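Local coordinates for fibrillarin-like rRNA/tRNA 2'-O-methyltransferase (PDB 1FBN), which probably uses S-adenosyl-L-methionine to methylate ribose 2'-hydroxyls of rRNA and tRNA at sites chosen by a guide RNA, at residues 197-210 with 218-230. Numbering follows the deposited sequence.
Sequences KEILEAGGFKIVDE and KDHVMFVGIWEGK
W227 turns the edge of its six-membered ring onto the face of F205, an edge-to-face pair with planes at 58° in which W227 CE3 sits 3.6 Å above the middle of the phenyl ring. F205 CD1, at the rim of that ring, meets G225 O at 3.6 Å. Because the tryptophan CG lies anti to the backbone N (chi1 -178°), the indole also reaches the C-terminal end of the helix, its CZ3 3.3 Å from G203 O. There G204 closes helix 189-203 with a Schellman motif, and its carbonyl accepts E228 N almost head-on. Replacing F205 by an alanine would probably leave the indole edge without the ring it rests on and open a gap towards L160 of helix 156-167. The two strands form the antiparallel hairpin that ends the Rossmann-like methyltransferase sheet, with 205-212 outermost and 220-227 beside strand 172-179. A classic beta bulge interrupts the pairing: V208 N (2.8 Å) and D209 N (3.3 Å) both donate to V224 O. At the bulge V208 CG2 packs on V224 CG1 at 3.8 Å. On the helix-facing side the extended E210 chain, past the bulge, runs alongside F223, its carboxylate turned 41° from the ring and E210 CD 3.5 Å from F223 CE1, while I207, before the bulge, brings CG2 to the ring edge and V221 CG1 lies over one face, offset towards the rim.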
loop_
_atom_site.group_PDB
_atom_site.type_symbol
_atom_site.label_atom_id
_atom_site.label_comp_id
_atom_site.label_asym_id
_atom_site.label_seq_id
_atom_site.Cartn_x
_atom_site.Cartn_y
_atom_site.Cartn_z
ATOM N N LYS A 197 2.427 -17.963 1.967
ATOM C CA LYS A 197 3.839 -17.626 1.819
ATOM C C LYS A 197 4.481 -18.587 0.812
ATOM O O LYS A 197 5.233 -18.166 -0.067
ATOM C CB LYS A 197 4.544 -17.715 3.176
ATOM C CG LYS A 197 6.014 -17.333 3.156
ATOM C CD LYS A 197 6.625 -17.405 4.546
ATOM C CE LYS A 197 8.130 -17.181 4.488
ATOM N NZ LYS A 197 8.779 -17.253 5.829
ATOM N N GLU A 198 4.138 -19.870 0.915
ATOM C CA GLU A 198 4.660 -20.891 0.004
ATOM C C GLU A 198 4.202 -20.644 -1.432
ATOM O O GLU A 198 4.986 -20.794 -2.367
ATOM C CB GLU A 198 4.223 -22.292 0.451
ATOM C CG GLU A 198 4.779 -22.707 1.809
ATOM C CD GLU A 198 4.213 -24.027 2.318
ATOM O OE1 GLU A 198 3.037 -24.347 2.023
ATOM O OE2 GLU A 198 4.948 -24.741 3.033
ATOM N N ILE A 199 2.934 -20.272 -1.601
ATOM C CA ILE A 199 2.383 -19.989 -2.929
ATOM C C ILE A 199 3.130 -18.821 -3.575
ATOM O O ILE A 199 3.492 -18.885 -4.751
ATOM C CB ILE A 199 0.865 -19.664 -2.864
ATOM C CG1 ILE A 199 0.078 -20.929 -2.514
ATOM C CG2 ILE A 199 0.380 -19.069 -4.188
ATOM C CD1 ILE A 199 -1.415 -20.712 -2.378
ATOM N N LEU A 200 3.366 -17.767 -2.799
ATOM C CA LEU A 200 4.078 -16.595 -3.298
ATOM C C LEU A 200 5.516 -16.939 -3.676
ATOM O O LEU A 200 6.005 -16.505 -4.721
ATOM C CB LEU A 200 4.066 -15.470 -2.261
ATOM C CG LEU A 200 2.702 -14.827 -1.989
ATOM C CD1 LEU A 200 2.819 -13.838 -0.848
ATOM C CD2 LEU A 200 2.181 -14.149 -3.249
ATOM N N GLU A 201 6.186 -17.723 -2.830
ATOM C CA GLU A 201 7.570 -18.119 -3.086
ATOM C C GLU A 201 7.665 -19.015 -4.315
ATOM O O GLU A 201 8.569 -18.857 -5.136
ATOM C CB GLU A 201 8.186 -18.790 -1.852
ATOM C CG GLU A 201 8.326 -17.830 -0.673
ATOM C CD GLU A 201 9.021 -18.433 0.536
ATOM O OE1 GLU A 201 8.582 -19.499 1.020
ATOM O OE2 GLU A 201 9.996 -17.814 1.020
ATOM N N ALA A 202 6.703 -19.923 -4.460
ATOM C CA ALA A 202 6.655 -20.824 -5.607
ATOM C C ALA A 202 6.366 -20.005 -6.869
ATOM O O ALA A 202 6.789 -20.367 -7.969
ATOM C CB ALA A 202 5.572 -21.873 -5.401
ATOM N N GLY A 203 5.676 -18.880 -6.683
ATOM C CA GLY A 203 5.327 -18.002 -7.786
ATOM C C GLY A 203 6.448 -17.117 -8.299
ATOM O O GLY A 203 6.333 -16.547 -9.385
ATOM N N GLY A 204 7.514 -16.969 -7.517
ATOM C CA GLY A 204 8.633 -16.152 -7.954
ATOM C C GLY A 204 9.085 -15.071 -6.991
ATOM O O GLY A 204 9.930 -14.249 -7.339
ATOM N N PHE A 205 8.527 -15.064 -5.785
ATOM C CA PHE A 205 8.888 -14.074 -4.773
ATOM C C PHE A 205 9.804 -14.622 -3.686
ATOM O O PHE A 205 9.724 -15.793 -3.327
ATOM C CB PHE A 205 7.633 -13.528 -4.083
ATOM C CG PHE A 205 6.883 -12.512 -4.888
ATOM C CD1 PHE A 205 7.348 -11.203 -4.981
ATOM C CD2 PHE A 205 5.694 -12.853 -5.523
ATOM C CE1 PHE A 205 6.640 -10.244 -5.694
ATOM C CE2 PHE A 205 4.972 -11.901 -6.243
ATOM C CZ PHE A 205 5.446 -10.592 -6.327
ATOM N N LYS A 206 10.679 -13.762 -3.179
ATOM C CA LYS A 206 11.564 -14.109 -2.070
ATOM C C LYS A 206 11.031 -13.201 -0.967
ATOM O O LYS A 206 11.118 -11.978 -1.071
ATOM C CB LYS A 206 13.027 -13.777 -2.386
ATOM C CG LYS A 206 13.990 -14.103 -1.244
ATOM C CD LYS A 206 15.447 -13.864 -1.639
ATOM C CE LYS A 206 16.392 -13.942 -0.441
ATOM N NZ LYS A 206 16.496 -15.321 0.127
ATOM N N ILE A 207 10.412 -13.799 0.047
ATOM C CA ILE A 207 9.824 -13.030 1.143
ATOM C C ILE A 207 10.878 -12.369 2.031
ATOM O O ILE A 207 11.680 -13.055 2.673
ATOM C CB ILE A 207 8.872 -13.905 1.994
ATOM C CG1 ILE A 207 7.804 -14.555 1.098
ATOM C CG2 ILE A 207 8.235 -13.069 3.103
ATOM C CD1 ILE A 207 6.928 -13.579 0.311
ATOM N N VAL A 208 10.865 -11.034 2.059
ATOM C CA VAL A 208 11.827 -10.257 2.839
ATOM C C VAL A 208 11.263 -9.565 4.079
ATOM O O VAL A 208 12.022 -9.035 4.888
ATOM C CB VAL A 208 12.591 -9.216 1.962
ATOM C CG1 VAL A 208 13.424 -9.938 0.906
ATOM C CG2 VAL A 208 11.624 -8.235 1.308
ATOM N N ASP A 209 9.939 -9.554 4.214
ATOM C CA ASP A 209 9.293 -8.953 5.380
ATOM C C ASP A 209 7.909 -9.557 5.567
ATOM O O ASP A 209 7.274 -10.015 4.609
ATOM C CB ASP A 209 9.199 -7.427 5.252
ATOM C CG ASP A 209 9.258 -6.712 6.606
ATOM O OD1 ASP A 209 8.876 -7.309 7.635
ATOM O OD2 ASP A 209 9.693 -5.544 6.647
ATOM N N GLU A 210 7.464 -9.579 6.817
ATOM C CA GLU A 210 6.168 -10.133 7.185
ATOM C C GLU A 210 5.746 -9.426 8.469
ATOM O O GLU A 210 6.427 -9.525 9.492
ATOM C CB GLU A 210 6.298 -11.639 7.412
ATOM C CG GLU A 210 4.983 -12.364 7.613
ATOM C CD GLU A 210 5.157 -13.861 7.830
ATOM O OE1 GLU A 210 6.049 -14.467 7.194
ATOM O OE2 GLU A 210 4.389 -14.432 8.635
ATOM N N LYS A 218 -7.550 -7.778 12.481
ATOM C CA LYS A 218 -7.394 -9.126 13.019
ATOM C C LYS A 218 -7.183 -10.187 11.952
ATOM O O LYS A 218 -7.923 -10.259 10.970
ATOM C CB LYS A 218 -8.565 -9.473 13.938
ATOM C CG LYS A 218 -8.553 -8.613 15.194
ATOM C CD LYS A 218 -9.808 -8.757 16.028
ATOM C CE LYS A 218 -9.762 -7.818 17.232
ATOM N NZ LYS A 218 -10.983 -7.933 18.081
ATOM N N ASP A 219 -6.146 -10.993 12.157
ATOM C CA ASP A 219 -5.757 -12.061 11.240
ATOM C C ASP A 219 -5.415 -11.551 9.838
ATOM O O ASP A 219 -5.861 -12.099 8.825
ATOM C CB ASP A 219 -6.811 -13.176 11.203
ATOM C CG ASP A 219 -6.867 -13.964 12.504
ATOM O OD1 ASP A 219 -5.793 -14.302 13.045
ATOM O OD2 ASP A 219 -7.986 -14.243 12.988
ATOM N N HIS A 220 -4.624 -10.478 9.817
ATOM C CA HIS A 220 -4.136 -9.835 8.598
ATOM C C HIS A 220 -2.617 -9.746 8.717
ATOM O O HIS A 220 -2.094 -9.364 9.769
ATOM C CB HIS A 220 -4.672 -8.406 8.468
ATOM C CG HIS A 220 -6.021 -8.304 7.832
ATOM N ND1 HIS A 220 -7.178 -8.710 8.462
ATOM C CD2 HIS A 220 -6.403 -7.791 6.639
ATOM C CE1 HIS A 220 -8.214 -8.446 7.687
ATOM N NE2 HIS A 220 -7.771 -7.890 6.574
ATOM N N VAL A 221 -1.917 -10.090 7.639
ATOM C CA VAL A 221 -0.454 -10.029 7.608
ATOM C C VAL A 221 0.019 -9.384 6.310
ATOM O O VAL A 221 -0.464 -9.726 5.233
ATOM C CB VAL A 221 0.189 -11.438 7.712
ATOM C CG1 VAL A 221 1.684 -11.359 7.459
ATOM C CG2 VAL A 221 -0.069 -12.039 9.082
HETATM N N MSE A 222 0.934 -8.425 6.427
HETATM C CA MSE A 222 1.498 -7.746 5.264
HETATM C C MSE A 222 2.771 -8.487 4.847
HETATM O O MSE A 222 3.710 -8.623 5.632
HETATM C CB MSE A 222 1.829 -6.280 5.598
HETATM C CG MSE A 222 2.454 -5.462 4.461
HETATM SE SE MSE A 222 1.334 -5.061 3.090
HETATM C CE MSE A 222 0.582 -3.605 3.715
ATOM N N PHE A 223 2.769 -9.018 3.632
ATOM C CA PHE A 223 3.932 -9.716 3.098
ATOM C C PHE A 223 4.648 -8.800 2.110
ATOM O O PHE A 223 4.012 -8.030 1.385
ATOM C CB PHE A 223 3.522 -11.004 2.363
ATOM C CG PHE A 223 3.088 -12.122 3.271
ATOM C CD1 PHE A 223 4.027 -12.991 3.824
ATOM C CD2 PHE A 223 1.740 -12.319 3.558
ATOM C CE1 PHE A 223 3.631 -14.044 4.649
ATOM C CE2 PHE A 223 1.332 -13.370 4.384
ATOM C CZ PHE A 223 2.280 -14.233 4.929
ATOM N N VAL A 224 5.977 -8.849 2.131
ATOM C CA VAL A 224 6.793 -8.072 1.209
ATOM C C VAL A 224 7.800 -9.048 0.611
ATOM O O VAL A 224 8.442 -9.814 1.334
ATOM C CB VAL A 224 7.541 -6.916 1.907
ATOM C CG1 VAL A 224 8.402 -6.169 0.899
ATOM C CG2 VAL A 224 6.554 -5.951 2.561
ATOM N N GLY A 225 7.900 -9.054 -0.713
ATOM C CA GLY A 225 8.832 -9.950 -1.369
ATOM C C GLY A 225 9.473 -9.338 -2.594
ATOM O O GLY A 225 8.902 -8.439 -3.217
ATOM N N ILE A 226 10.689 -9.782 -2.903
ATOM C CA ILE A 226 11.410 -9.297 -4.079
ATOM C C ILE A 226 11.091 -10.233 -5.236
ATOM O O ILE A 226 11.156 -11.455 -5.087
ATOM C CB ILE A 226 12.940 -9.272 -3.865
ATOM C CG1 ILE A 226 13.286 -8.385 -2.675
ATOM C CG2 ILE A 226 13.638 -8.738 -5.113
ATOM C CD1 ILE A 226 14.770 -8.066 -2.546
ATOM N N TRP A 227 10.719 -9.652 -6.372
ATOM C CA TRP A 227 10.377 -10.421 -7.561
ATOM C C TRP A 227 11.623 -10.925 -8.277
ATOM O O TRP A 227 12.358 -10.149 -8.886
ATOM C CB TRP A 227 9.542 -9.561 -8.506
ATOM C CG TRP A 227 9.099 -10.262 -9.754
ATOM C CD1 TRP A 227 9.396 -9.906 -11.038
ATOM C CD2 TRP A 227 8.243 -11.412 -9.844
ATOM N NE1 TRP A 227 8.777 -10.758 -11.922
ATOM C CE2 TRP A 227 8.064 -11.691 -11.218
ATOM C CE3 TRP A 227 7.608 -12.232 -8.898
ATOM C CZ2 TRP A 227 7.275 -12.756 -11.670
ATOM C CZ3 TRP A 227 6.823 -13.289 -9.349
ATOM C CH2 TRP A 227 6.665 -13.540 -10.724
ATOM N N GLU A 228 11.851 -12.232 -8.194
ATOM C CA GLU A 228 13.005 -12.862 -8.826
ATOM C C GLU A 228 12.697 -13.137 -10.296
ATOM O O GLU A 228 13.488 -12.808 -11.177
ATOM C CB GLU A 228 13.348 -14.182 -8.120
ATOM C CG GLU A 228 13.364 -14.136 -6.584
ATOM C CD GLU A 228 14.529 -13.346 -6.007
ATOM O OE1 GLU A 228 15.627 -13.923 -5.855
ATOM O OE2 GLU A 228 14.340 -12.153 -5.685
ATOM N N GLY A 229 11.537 -13.740 -10.547
ATOM C CA GLY A 229 11.129 -14.067 -11.903
ATOM C C GLY A 229 10.250 -15.303 -11.920
ATOM O O GLY A 229 9.739 -15.709 -10.876
ATOM N N LYS A 230 10.082 -15.912 -13.094
ATOM C CA LYS A 230 9.254 -17.116 -13.239
ATOM C C LYS A 230 9.835 -18.333 -12.514
ATOM O O LYS A 230 10.810 -18.921 -13.031
ATOM C CB LYS A 230 9.039 -17.459 -14.720
ATOM C CG LYS A 230 7.974 -16.632 -15.423
ATOM C CD LYS A 230 8.380 -15.175 -15.562
ATOM C CE LYS A 230 7.317 -14.390 -16.302
ATOM N NZ LYS A 230 7.056 -14.956 -17.655
ATOM O OXT LYS A 230 9.296 -18.691 -11.441
#